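Local coordinates for protein putative phosphoenolpyruvate-dependent sugar phosphotransferase system (PTS) permease (Klebsiella pneumoniae subsp. pneumoniae, PDB 3MTQ) that probably acts as a mannose-type IIA component of a bacterial sugar phosphotransferase system, passing phosphoryl groups along during sugar uptake, at residues 24-29 with 35-40; 82-85 with 91-94; 49-54 with 72-77; 105-110 with 129-134; 115-120 with 135-140. All blocks are in the same frame, centred on the assembly; numbering follows the deposited sequence. Where two conformers were deposited one is given.

Interaction 1: 24-29 with 35-40; sequences YIFASH and GLLNSV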
# COMPACT_ATOMS: atom_id res chain seq x y z
N TYR A 24 -12.31 -0.28 11.31
CA TYR A 24 -11.54 -0.57 10.10
C TYR A 24 -10.81 -1.90 10.23
O TYR A 24 -10.29 -2.24 11.33
CB TYR A 24 -10.53 0.55 9.81
CG TYR A 24 -11.07 1.97 9.83
CD1 TYR A 24 -11.34 2.67 8.65
CD2 TYR A 24 -11.30 2.63 11.03
CE1 TYR A 24 -11.82 3.96 8.67
CE2 TYR A 24 -11.79 3.92 11.07
CZ TYR A 24 -12.05 4.58 9.88
OH TYR A 24 -12.52 5.87 9.96
N ILE A 25 -10.76 -2.65 9.13
CA ILE A 25 -9.98 -3.88 9.04
C ILE A 25 -9.02 -3.69 7.85
O ILE A 25 -9.44 -3.30 6.72
CB ILE A 25 -10.81 -5.14 8.79
CG1 ILE A 25 -11.70 -5.47 9.98
CG2 ILE A 25 -9.87 -6.31 8.43
CD1 ILE A 25 -12.80 -6.49 9.64
N PHE A 26 -7.74 -3.87 8.13
CA PHE A 26 -6.74 -4.01 7.08
C PHE A 26 -6.51 -5.48 6.94
O PHE A 26 -6.15 -6.18 7.94
CB PHE A 26 -5.39 -3.34 7.36
CG PHE A 26 -5.43 -1.84 7.59
CD1 PHE A 26 -6.56 -1.06 7.31
CD2 PHE A 26 -4.27 -1.21 8.04
CE1 PHE A 26 -6.53 0.32 7.55
CE2 PHE A 26 -4.25 0.16 8.25
CZ PHE A 26 -5.37 0.91 8.02
N ALA A 27 -6.71 -5.97 5.72
CA ALA A 27 -6.56 -7.39 5.43
C ALA A 27 -5.58 -7.67 4.30
O ALA A 27 -5.69 -7.14 3.20
CB ALA A 27 -7.90 -8.05 5.19
N SER A 28 -4.58 -8.47 4.58
CA SER A 28 -3.52 -8.72 3.58
C SER A 28 -2.98 -10.15 3.57
O SER A 28 -3.08 -10.88 4.57
CB SER A 28 -2.36 -7.73 3.78
OG SER A 28 -1.62 -8.05 4.99
N HIS A 29 -2.38 -10.51 2.43
CA HIS A 29 -1.44 -11.64 2.35
C HIS A 29 -0.25 -11.24 3.20
O HIS A 29 0.39 -10.24 3.00
CB HIS A 29 -0.98 -11.90 0.91
CG HIS A 29 -2.05 -12.36 -0.03
ND1 HIS A 29 -2.96 -11.48 -0.60
CD2 HIS A 29 -2.30 -13.57 -0.58
CE1 HIS A 29 -3.76 -12.16 -1.41
NE2 HIS A 29 -3.36 -13.42 -1.44
N GLY A 35 2.35 -3.74 8.91
CA GLY A 35 3.33 -2.75 8.50
C GLY A 35 2.68 -1.40 8.12
O GLY A 35 3.18 -0.35 8.50
N LEU A 36 1.56 -1.47 7.39
CA LEU A 36 0.80 -0.27 7.00
C LEU A 36 0.22 0.46 8.23
O LEU A 36 0.29 1.68 8.34
CB LEU A 36 -0.35 -0.60 6.02
CG LEU A 36 -1.12 0.62 5.48
CD1 LEU A 36 -0.18 1.57 4.82
CD2 LEU A 36 -2.15 0.12 4.50
N LEU A 37 -0.36 -0.29 9.16
CA LEU A 37 -0.84 0.28 10.42
C LEU A 37 0.31 0.98 11.16
O LEU A 37 0.12 1.99 11.78
CB LEU A 37 -1.50 -0.79 11.29
CG LEU A 37 -2.05 -0.29 12.64
CD1 LEU A 37 -3.10 0.76 12.39
CD2 LEU A 37 -2.60 -1.48 13.44
N ASN A 38 1.50 0.42 11.09
CA ASN A 38 2.70 1.06 11.67
C ASN A 38 2.94 2.45 11.08
O ASN A 38 3.13 3.42 11.81
CB ASN A 38 3.90 0.14 11.53
CG ASN A 38 5.10 0.65 12.25
OD1 ASN A 38 6.22 0.62 11.71
ND2 ASN A 38 4.91 1.12 13.48
N SER A 39 2.88 2.55 9.75
CA SER A 39 3.02 3.82 9.06
C SER A 39 2.01 4.86 9.53
O SER A 39 2.37 6.02 9.82
CB SER A 39 2.88 3.62 7.56
OG SER A 39 3.97 2.87 7.05
N VAL A 40 0.76 4.43 9.57
CA VAL A 40 -0.39 5.26 9.91
C VAL A 40 -0.20 5.80 11.31
O VAL A 40 -0.47 6.95 11.60
CB VAL A 40 -1.69 4.44 9.82
CG1 VAL A 40 -2.91 5.20 10.45
CG2 VAL A 40 -1.96 3.95 8.36

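Interaction 2: 82-85 with 91-94; sequences VITD and VNNE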
# COMPACT_ATOMS: atom_id res chain seq x y z
N VAL A 82 -13.61 -2.58 5.47
CA VAL A 82 -12.51 -3.53 5.21
C VAL A 82 -11.72 -3.06 4.00
O VAL A 82 -12.31 -2.73 2.91
CB VAL A 82 -13.03 -4.99 5.00
CG1 VAL A 82 -11.88 -5.97 4.89
CG2 VAL A 82 -13.97 -5.45 6.15
N ILE A 83 -10.42 -2.96 4.16
CA ILE A 83 -9.50 -2.60 3.07
C ILE A 83 -8.50 -3.74 2.93
O ILE A 83 -7.73 -4.05 3.89
CB ILE A 83 -8.72 -1.25 3.29
CG1 ILE A 83 -9.61 -0.09 3.75
CG2 ILE A 83 -8.00 -0.88 1.99
CD1 ILE A 83 -9.76 0.06 5.27
N THR A 84 -8.54 -4.40 1.78
CA THR A 84 -7.71 -5.54 1.51
C THR A 84 -6.54 -5.13 0.62
O THR A 84 -6.58 -4.07 -0.07
CB THR A 84 -8.49 -6.67 0.82
OG1 THR A 84 -8.98 -6.19 -0.47
CG2 THR A 84 -9.67 -7.11 1.67
N ASP A 85 -5.50 -5.97 0.61
CA ASP A 85 -4.31 -5.69 -0.21
C ASP A 85 -4.59 -5.62 -1.72
O ASP A 85 -4.10 -4.73 -2.43
CB ASP A 85 -3.17 -6.69 0.03
CG ASP A 85 -3.56 -8.17 -0.15
OD1 ASP A 85 -4.72 -8.56 -0.40
OD2 ASP A 85 -2.64 -9.00 0.16
N VAL A 91 -7.47 -12.98 -0.25
CA VAL A 91 -7.95 -12.24 0.90
C VAL A 91 -9.17 -11.40 0.53
O VAL A 91 -10.20 -11.49 1.20
CB VAL A 91 -6.86 -11.39 1.51
CG1 VAL A 91 -7.42 -10.57 2.66
CG2 VAL A 91 -5.68 -12.28 1.97
N ASN A 92 -9.11 -10.65 -0.58
CA ASN A 92 -10.30 -9.89 -0.95
C ASN A 92 -11.47 -10.84 -1.16
O ASN A 92 -12.59 -10.58 -0.72
CB ASN A 92 -10.10 -9.06 -2.21
CG ASN A 92 -11.20 -8.02 -2.40
OD1 ASN A 92 -11.27 -7.04 -1.66
ND2 ASN A 92 -12.07 -8.22 -3.41
N ASN A 93 -11.21 -11.93 -1.86
CA ASN A 93 -12.24 -12.92 -2.19
C ASN A 93 -13.02 -13.37 -0.95
O ASN A 93 -14.23 -13.46 -0.95
CB ASN A 93 -11.66 -14.16 -2.92
CG ASN A 93 -11.08 -13.86 -4.32
OD1 ASN A 93 -11.39 -12.84 -4.94
ND2 ASN A 93 -10.23 -14.76 -4.82
N GLU A 94 -12.31 -13.67 0.14
CA GLU A 94 -12.99 -14.13 1.31
C GLU A 94 -13.95 -13.10 1.92
O GLU A 94 -14.87 -13.48 2.64
CB GLU A 94 -11.93 -14.57 2.35
CG GLU A 94 -11.22 -15.79 1.96
CD GLU A 94 -12.15 -17.00 1.95
OE1 GLU A 94 -13.02 -17.13 2.86
OE2 GLU A 94 -12.03 -17.81 1.02
O HOH W 1 -6.41 -10.15 -1.88

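Interaction 3: 49-54 with 72-77; sequences DIHTLC and ARFPAQ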
# COMPACT_ATOMS: atom_id res chain seq x y z
N ASP A 49 -9.15 1.59 16.66
CA ASP A 49 -10.21 1.01 15.86
C ASP A 49 -9.82 0.44 14.50
O ASP A 49 -10.70 0.13 13.67
CB ASP A 49 -11.34 2.02 15.72
CG ASP A 49 -11.92 2.40 17.07
OD1 ASP A 49 -12.25 1.45 17.82
OD2 ASP A 49 -11.96 3.61 17.40
N ILE A 50 -8.51 0.27 14.27
CA ILE A 50 -8.03 -0.45 13.10
C ILE A 50 -7.59 -1.82 13.56
O ILE A 50 -6.76 -1.93 14.47
CB ILE A 50 -6.87 0.27 12.41
CG1 ILE A 50 -7.32 1.67 11.90
CG2 ILE A 50 -6.34 -0.61 11.26
CD1 ILE A 50 -6.20 2.52 11.28
N HIS A 51 -8.14 -2.85 12.95
CA HIS A 51 -7.81 -4.22 13.25
C HIS A 51 -7.12 -4.77 12.05
O HIS A 51 -7.38 -4.36 10.92
CB HIS A 51 -9.07 -5.00 13.60
CG HIS A 51 -9.85 -4.33 14.68
ND1 HIS A 51 -9.68 -4.63 16.02
CD2 HIS A 51 -10.72 -3.30 14.63
CE1 HIS A 51 -10.44 -3.83 16.74
NE2 HIS A 51 -11.07 -3.00 15.92
N THR A 52 -6.20 -5.69 12.25
CA THR A 52 -5.50 -6.24 11.10
C THR A 52 -5.75 -7.73 10.96
O THR A 52 -5.79 -8.50 11.96
CB THR A 52 -4.01 -6.00 11.15
OG1 THR A 52 -3.47 -6.67 12.32
CG2 THR A 52 -3.66 -4.50 11.10
N LEU A 53 -5.91 -8.16 9.72
CA LEU A 53 -5.93 -9.58 9.42
C LEU A 53 -4.74 -9.88 8.51
O LEU A 53 -4.67 -9.38 7.39
CB LEU A 53 -7.24 -10.02 8.78
CG LEU A 53 -7.40 -11.54 8.63
CD1 LEU A 53 -8.87 -12.02 8.80
CD2 LEU A 53 -6.76 -12.11 7.33
N CYS A 54 -3.80 -10.69 9.00
CA CYS A 54 -2.65 -11.05 8.19
C CYS A 54 -2.67 -12.54 7.85
O CYS A 54 -2.36 -13.40 8.69
CB CYS A 54 -1.34 -10.69 8.89
SG CYS A 54 -1.00 -8.99 9.24
N ALA A 72 -17.66 -11.39 12.50
CA ALA A 72 -18.72 -11.75 13.45
C ALA A 72 -18.60 -11.02 14.79
O ALA A 72 -19.58 -10.90 15.51
CB ALA A 72 -18.75 -13.30 13.67
N ARG A 73 -17.40 -10.53 15.11
CA ARG A 73 -17.16 -9.77 16.33
C ARG A 73 -17.84 -8.39 16.39
O ARG A 73 -18.05 -7.87 17.48
CB ARG A 73 -15.67 -9.53 16.53
CG ARG A 73 -14.80 -10.69 17.05
CD ARG A 73 -13.38 -10.11 17.29
NE ARG A 73 -13.47 -8.75 17.85
CZ ARG A 73 -12.46 -7.87 17.95
NH1 ARG A 73 -11.22 -8.18 17.59
NH2 ARG A 73 -12.71 -6.67 18.46
N PHE A 74 -18.12 -7.79 15.22
CA PHE A 74 -18.62 -6.41 15.12
C PHE A 74 -20.15 -6.35 15.04
O PHE A 74 -20.74 -7.07 14.22
CB PHE A 74 -18.01 -5.75 13.87
CG PHE A 74 -16.50 -5.64 13.93
CD1 PHE A 74 -15.70 -6.60 13.33
CD2 PHE A 74 -15.90 -4.64 14.65
CE1 PHE A 74 -14.33 -6.51 13.39
CE2 PHE A 74 -14.51 -4.57 14.75
CZ PHE A 74 -13.73 -5.51 14.12
N PRO A 75 -20.79 -5.55 15.91
CA PRO A 75 -22.24 -5.50 15.90
C PRO A 75 -22.72 -4.96 14.57
O PRO A 75 -22.01 -4.14 13.99
CB PRO A 75 -22.56 -4.52 17.04
CG PRO A 75 -21.42 -4.78 18.08
CD PRO A 75 -20.23 -4.97 17.17
N ALA A 76 -23.84 -5.46 14.08
CA ALA A 76 -24.39 -5.05 12.76
C ALA A 76 -24.69 -3.56 12.69
O ALA A 76 -24.67 -2.95 11.57
CB ALA A 76 -25.68 -5.88 12.41
N GLN A 77 -24.98 -2.96 13.85
CA GLN A 77 -25.32 -1.55 13.94
C GLN A 77 -24.09 -0.64 13.74
O GLN A 77 -24.23 0.53 13.36
CB GLN A 77 -26.04 -1.26 15.28
CG GLN A 77 -26.64 0.15 15.46
CD GLN A 77 -27.68 0.49 14.41
OE1 GLN A 77 -28.11 -0.36 13.60
NE2 GLN A 77 -28.10 1.73 14.42

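Interaction 4: 105-110 with 129-134; sequences HLLSGL and KLITEA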
# COMPACT_ATOMS: atom_id res chain seq x y z
N HIS A 105 -18.52 -2.27 4.19
CA HIS A 105 -17.85 -1.62 3.06
C HIS A 105 -16.53 -2.30 2.79
O HIS A 105 -15.75 -2.55 3.73
CB HIS A 105 -17.65 -0.16 3.38
CG HIS A 105 -18.92 0.57 3.64
ND1 HIS A 105 -19.66 1.14 2.61
CD2 HIS A 105 -19.64 0.73 4.77
CE1 HIS A 105 -20.75 1.68 3.14
NE2 HIS A 105 -20.76 1.44 4.44
N LEU A 106 -16.32 -2.67 1.52
CA LEU A 106 -15.14 -3.41 1.08
C LEU A 106 -14.39 -2.59 0.06
O LEU A 106 -14.94 -2.27 -1.01
CB LEU A 106 -15.49 -4.81 0.50
CG LEU A 106 -14.31 -5.72 0.08
CD1 LEU A 106 -13.35 -5.99 1.32
CD2 LEU A 106 -14.78 -7.07 -0.56
N LEU A 107 -13.19 -2.16 0.42
CA LEU A 107 -12.28 -1.51 -0.50
C LEU A 107 -11.13 -2.45 -0.81
O LEU A 107 -10.63 -3.16 0.08
CB LEU A 107 -11.74 -0.24 0.12
CG LEU A 107 -12.67 0.94 0.39
CD1 LEU A 107 -13.84 0.60 1.36
CD2 LEU A 107 -11.80 2.07 0.94
N SER A 108 -10.68 -2.45 -2.05
CA SER A 108 -9.53 -3.27 -2.45
C SER A 108 -8.39 -2.39 -2.88
O SER A 108 -8.58 -1.49 -3.71
CB SER A 108 -9.90 -4.19 -3.61
OG SER A 108 -9.77 -3.51 -4.85
N GLY A 109 -7.19 -2.65 -2.34
CA GLY A 109 -5.98 -1.87 -2.71
C GLY A 109 -5.42 -0.99 -1.61
O GLY A 109 -5.11 0.18 -1.79
N LEU A 110 -5.19 -1.58 -0.45
CA LEU A 110 -4.56 -0.89 0.63
C LEU A 110 -3.37 -0.04 0.23
O LEU A 110 -2.49 -0.48 -0.52
CB LEU A 110 -4.00 -1.91 1.63
CG LEU A 110 -4.79 -2.48 2.77
CD1 LEU A 110 -3.81 -3.43 3.44
CD2 LEU A 110 -5.25 -1.41 3.76
N LYS A 129 -19.72 8.95 0.46
CA LYS A 129 -18.95 10.15 0.14
C LYS A 129 -17.55 10.04 0.70
O LYS A 129 -16.60 10.30 0.01
CB LYS A 129 -19.66 11.40 0.68
CG LYS A 129 -18.95 12.72 0.52
CD LYS A 129 -19.83 13.86 1.06
CE LYS A 129 -19.05 15.18 1.15
NZ LYS A 129 -18.44 15.39 2.49
N LEU A 130 -17.43 9.64 1.96
CA LEU A 130 -16.10 9.39 2.55
C LEU A 130 -15.20 8.47 1.70
O LEU A 130 -14.02 8.79 1.41
CB LEU A 130 -16.31 8.75 3.93
CG LEU A 130 -15.10 8.16 4.69
CD1 LEU A 130 -14.23 9.26 5.22
CD2 LEU A 130 -15.55 7.32 5.81
N ILE A 131 -15.70 7.29 1.40
CA ILE A 131 -14.96 6.25 0.71
C ILE A 131 -14.62 6.65 -0.76
O ILE A 131 -13.50 6.54 -1.19
CB ILE A 131 -15.74 4.91 0.73
CG1 ILE A 131 -15.73 4.29 2.18
CG2 ILE A 131 -15.14 3.94 -0.27
CD1 ILE A 131 -16.86 3.31 2.48
N THR A 132 -15.60 7.12 -1.50
CA THR A 132 -15.35 7.53 -2.87
C THR A 132 -14.36 8.70 -2.94
O THR A 132 -13.41 8.64 -3.72
CB THR A 132 -16.68 7.85 -3.61
OG1 THR A 132 -17.42 8.78 -2.83
CG2 THR A 132 -17.53 6.60 -3.79
N GLU A 133 -14.57 9.75 -2.14
CA GLU A 133 -13.62 10.88 -2.07
C GLU A 133 -12.21 10.47 -1.65
O GLU A 133 -11.19 10.92 -2.23
CB GLU A 133 -14.14 12.01 -1.15
CG GLU A 133 -15.33 12.81 -1.78
CD GLU A 133 -15.83 13.99 -0.94
OE1 GLU A 133 -15.42 14.17 0.24
OE2 GLU A 133 -16.68 14.74 -1.47
N ALA A 134 -12.13 9.64 -0.61
CA ALA A 134 -10.83 9.13 -0.19
C ALA A 134 -10.14 8.34 -1.32
O ALA A 134 -8.94 8.49 -1.54
CB ALA A 134 -10.97 8.26 1.09

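Interaction 5: 115-120 with 135-140; sequences IIDLLI and LTNAKE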
# COMPACT_ATOMS: atom_id res chain seq x y z
N ILE A 115 -5.74 5.45 3.54
CA ILE A 115 -5.99 5.44 4.94
C ILE A 115 -5.91 6.81 5.64
O ILE A 115 -6.78 7.16 6.43
CB ILE A 115 -5.04 4.40 5.62
CG1 ILE A 115 -5.19 3.06 4.94
CG2 ILE A 115 -5.39 4.35 7.10
CD1 ILE A 115 -6.61 2.63 4.76
N ILE A 116 -4.92 7.62 5.30
CA ILE A 116 -4.79 8.97 5.84
C ILE A 116 -6.02 9.85 5.49
O ILE A 116 -6.57 10.57 6.34
CB ILE A 116 -3.50 9.64 5.34
CG1 ILE A 116 -2.28 8.94 5.96
CG2 ILE A 116 -3.47 11.10 5.74
CD1 ILE A 116 -2.43 8.76 7.44
N ASP A 117 -6.45 9.79 4.23
CA ASP A 117 -7.62 10.56 3.79
C ASP A 117 -8.90 10.14 4.52
O ASP A 117 -9.71 11.00 4.94
CB ASP A 117 -7.85 10.46 2.28
CG ASP A 117 -8.54 11.70 1.71
OD1 ASP A 117 -7.89 12.76 1.73
OD2 ASP A 117 -9.73 11.65 1.28
N LEU A 118 -9.11 8.84 4.68
CA LEU A 118 -10.23 8.29 5.45
C LEU A 118 -10.23 8.78 6.91
O LEU A 118 -11.27 9.18 7.44
CB LEU A 118 -10.23 6.76 5.42
CG LEU A 118 -10.63 6.13 4.08
CD1 LEU A 118 -10.31 4.62 3.97
CD2 LEU A 118 -12.12 6.41 3.86
N LEU A 119 -9.06 8.75 7.55
CA LEU A 119 -8.97 9.14 8.94
C LEU A 119 -9.17 10.65 9.18
O LEU A 119 -9.87 11.02 10.14
CB LEU A 119 -7.66 8.62 9.55
CG LEU A 119 -7.54 7.09 9.70
CD1 LEU A 119 -6.10 6.75 10.21
CD2 LEU A 119 -8.60 6.47 10.62
N ILE A 120 -8.57 11.49 8.34
CA ILE A 120 -8.83 12.96 8.26
C ILE A 120 -10.33 13.31 8.19
O ILE A 120 -10.83 14.10 8.98
CB ILE A 120 -8.10 13.57 7.02
CG1 ILE A 120 -6.60 13.69 7.30
CG2 ILE A 120 -8.69 14.95 6.59
CD1 ILE A 120 -5.83 14.21 6.16
N LEU A 135 -10.88 7.48 -2.00
CA LEU A 135 -10.31 6.72 -3.10
C LEU A 135 -9.84 7.64 -4.21
O LEU A 135 -8.75 7.45 -4.77
CB LEU A 135 -11.28 5.68 -3.68
CG LEU A 135 -11.38 4.44 -2.79
CD1 LEU A 135 -12.65 3.72 -2.99
CD2 LEU A 135 -10.17 3.52 -3.02
N THR A 136 -10.65 8.63 -4.54
CA THR A 136 -10.23 9.60 -5.58
C THR A 136 -8.96 10.35 -5.20
O THR A 136 -8.03 10.39 -6.00
CB THR A 136 -11.34 10.61 -5.87
OG1 THR A 136 -12.46 9.90 -6.41
CG2 THR A 136 -10.83 11.66 -6.87
N ASN A 137 -8.89 10.85 -3.97
CA ASN A 137 -7.75 11.63 -3.47
C ASN A 137 -6.50 10.75 -3.35
O ASN A 137 -5.38 11.19 -3.61
CB ASN A 137 -8.10 12.26 -2.11
CG ASN A 137 -7.30 13.52 -1.80
OD1 ASN A 137 -7.40 14.54 -2.49
ND2 ASN A 137 -6.52 13.47 -0.73
N ALA A 138 -6.71 9.49 -2.96
CA ALA A 138 -5.62 8.49 -2.87
C ALA A 138 -5.01 8.21 -4.24
O ALA A 138 -3.78 8.19 -4.42
CB ALA A 138 -6.12 7.17 -2.26
N LYS A 139 -5.88 7.96 -5.21
CA LYS A 139 -5.42 7.68 -6.56
C LYS A 139 -4.64 8.86 -7.17
O LYS A 139 -3.66 8.65 -7.90
CB LYS A 139 -6.59 7.26 -7.44
CG LYS A 139 -7.14 5.85 -7.17
CD LYS A 139 -8.24 5.51 -8.18
CE LYS A 139 -9.17 4.44 -7.65
NZ LYS A 139 -9.81 3.65 -8.72
N GLU A 140 -5.05 10.08 -6.86
CA GLU A 140 -4.34 11.27 -7.33
C GLU A 140 -2.93 11.32 -6.77
O GLU A 140 -2.00 11.69 -7.46
CB GLU A 140 -5.07 12.54 -6.89
CG GLU A 140 -6.43 12.78 -7.55
CD GLU A 140 -7.09 14.10 -7.08
OE1 GLU A 140 -6.40 15.15 -7.18
OE2 GLU A 140 -8.27 14.08 -6.62

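Interaction 1: 24-29 with 35-40
Phe-26 reaches from strand 24-29 to the helical segment 35-40 and meets it with the rim of its ring. One atom, CE2, does nearly all the work: it lies 4.0 Å from the backbone N of Leu-37, 4.2 Å from CG of Leu-36 and 4.4 Å from CG2 of Val-40. The Leu-37 nitrogen and the Val-40 methyl sit at the ring edge, close to its plane, whereas Leu-36 comes in obliquely. With CG opposite the carbonyl carbon (chi1 -60°), the phenyl group stands off the strand and pushes its CE2 corner against the helix backbone.

The three helix residues present different parts of themselves. Leu-36 and Val-40, one turn apart, both start toward the strand; Leu-36 offers its branch carbon CG and Val-40 its methyl CG2, both from buried residues. Leu-37 contributes its CB, 4.2 Å from Phe-26 CE2, and its main chain, while its side chain continues to Ile-50 and Thr-52 of strand 50-55. This is the strand-to-helix step of a right-handed beta-alpha-beta unit, strand 22-29, helix 32-44, strand 50-55, in the parallel sheet of a mannose-type IIA domain. The axes of segments 24-29 and 35-40 pass 10.0 Å apart and run at 137° to each other, as expected when the chain turns back over the sheet.

Other parts of the ring rest on Ile-50, Ile-83, Leu-110 and Ile-115. On the helix, Ser-39 OG hydrogen-bonds to His-29 O of the second subunit and Asn-38 OD1 to Ser-31 N of that subunit; Leu-36 packs on its Phe-32.

Interaction 2: 82-85 with 91-94
Thr-84 lays its side chain across that of Asn-92 at about a right angle, and the two are joined by a hydrogen bond from OG1 of Thr-84 to OD1 of Asn-92, 2.7 Å long. The hydroxyl reaches the amide oxygen at a C=O...O angle of 118°, tilted 23° from the carbonyl plane. OG1 sits between the backbone N and the carbonyl carbon of its own residue (chi1 62°), which leaves the methyl CG2 facing the helix, 4.2 Å from CG1 of Val-91.

Just past the strand end, Asp-85 makes the second link through a water. The water donates to Asp-85 OD1 (2.8 Å) and accepts from the backbone N of Asn-92 (3.0 Å), an amide in the first turn of the helix. OD1 also lies 4.0 Å from CB of Val-91. The other carboxylate oxygen, OD2, is hydrogen-bonded to ND1 of His-29 at the end of strand 22-29.

Strand 79-84 and helix 90-96 open a beta-alpha-beta unit that closes with strand 104-108. Val-91 leans on Ala-27 and His-29 of strand 22-29, while Asn-92 rests on Leu-106 and Ser-108 of strand 104-108; the first turn of the helix therefore spans the C-terminal ends of three neighbouring strands.

Interaction 3: 49-54 with 72-77
Arg-73 and Phe-74 come up against the imidazole of His-51, a residue of strand 50-55, from the loop that follows helix 63-72. That helix and loop form the crossover from edge strand 50-55 to strand 79-84 of the parallel sheet. Arg-73 is the first to reach the ring. Its chain bends at chi3 (38°), bringing the guanidinium down beside the ring, with NH2 4.0 Å from CE1 of His-51. The guanidinium and imidazole planes stand almost perpendicular, at 89°, and the approach is oblique, so no flat stacking develops here.

Phe-74 follows and makes the closer contact. Its ring edge points at one face of the imidazole in a T-shaped (edge-to-face) pair, centroids 5.3 Å apart and planes at 70°. CZ leads, 3.8 Å from CD2 of His-51, and sits over the rim of the histidine ring rather than its middle. The phenyl ring also meets His-23 and Ile-25; the backbone O of Phe-74 accepts a hydrogen bond from NH2 of Arg-101. Further on, Ala-76 O takes one from ND1 of His-103, tying the loop to the residues just ahead of strand 104-108.

Chemically the contact is ring packing at its inner end and a meeting of polar groups at its exposed one. NH1 of Arg-73 lies 4.2 Å from ND1 of His-51, two basic groups side by side, and the positive charge nearby would probably disfavour protonation of the imidazole.

Interaction 4: 105-110 with 129-134
Ile-131 carries the whole helix side of this contact, splitting its two branches between His-105 and Leu-107 of the strand. The tight spot is its CD1, which presses on the histidine 3.5 Å from ND1 and 3.6 Å from CG, coming in obliquely to the ring. The other branch, CG2, is opposite the backbone N (chi1 of CG1 -72°) and settles against the fork of Leu-107, 3.9 Å from CD1 of Leu-107. ND1 of His-105 is hydrogen-bonded to OH of Tyr-144 of the second subunit, which also packs on Ile-131.

A turn further along the helix the fit is looser: Ala-134 starts toward the strand, but its methyl stays 6.2 Å from the nearest atom of it. The side turned from the strand is more open, with Glu-133 exposed and Lys-129 partly so; a long salt bridge links them, NZ of Lys-129 to OE1 of Glu-133 4.0 Å, and Lys-129 NZ has a second carboxylate partner in Glu-124.

Strand 104-108 ends the four-stranded parallel sheet within the chain, beside strand 79-84. There Leu-107 and Ser-108 pair antiparallel with a strand of the second subunit, and the sheet continues into the partner. Helix 127-141 packs on this edge strand and, alongside, on helix 112-120, whose Leu-118 receives Leu-130 and Ala-134.

Interaction 5: 115-120 with 135-140
Asp-117 and Asn-137 face each other across the outer side of two packed helices, with OD1 of Asp-117 2.9 Å from ND2 of Asn-137. Their side chains cross at about a right angle, yet the flat groups at their ends are only 31° from coplanar. The second carboxylate oxygen, OD2, lies beside the aliphatic part of the asparagine, 3.8 Å from its CB. Each side chain has its CG swung opposite the backbone N, at chi1 -152° for Asp-117 and -155° for Asn-137, and this extends both groups into the groove between the helices. Both residues were deposited in two conformers, so the close approach is described for one of them and is doubtful as a fixed link.

Beneath it the backbones come near, CA of Asp-117 being 7.3 Å from CA of Ala-138. The two segments belong to helices 112-120 and 127-141, two helices on the face of the sheet that also carries helix 32-44, following strand 104-108 and followed by the short strand 143-144.

Further out, Leu-118 rests on Leu-130 and Ala-134, while Leu-135 and Ala-138 rest on Leu-114; apolar packing lies under the polar pair and probably sets the helix spacing. Ile-115 and Leu-119 turn the other way, to Val-40 of helix 32-44. On helix 127-141, NZ of Lys-139 hydrogen-bonds to O of Ile-142 and O of Lys-139 of the second subunit.

Overall arrangement
From the N terminus, interaction 1 closes the first short loop, strand 22-29 to helix 32-44. Interaction 3 then closes a longer one, bringing the end of helix 63-72 back to strand 50-55, and interaction 2 repeats the strand-to-helix step at strand 79-84 and helix 90-96. These three follow in series, neither nested nor crossed. Interactions 4 and 5 cross: segment 115-120 lies inside the loop that interaction 4 closes, and both contacts use helix 127-141. The parallel sheet joins interactions 1 to 4 through neighbouring strands; His-29 with Asp-85 links 1 and 2, and Ile-115 packs interaction 5 against Phe-26. All but interaction 3 touch the second subunit.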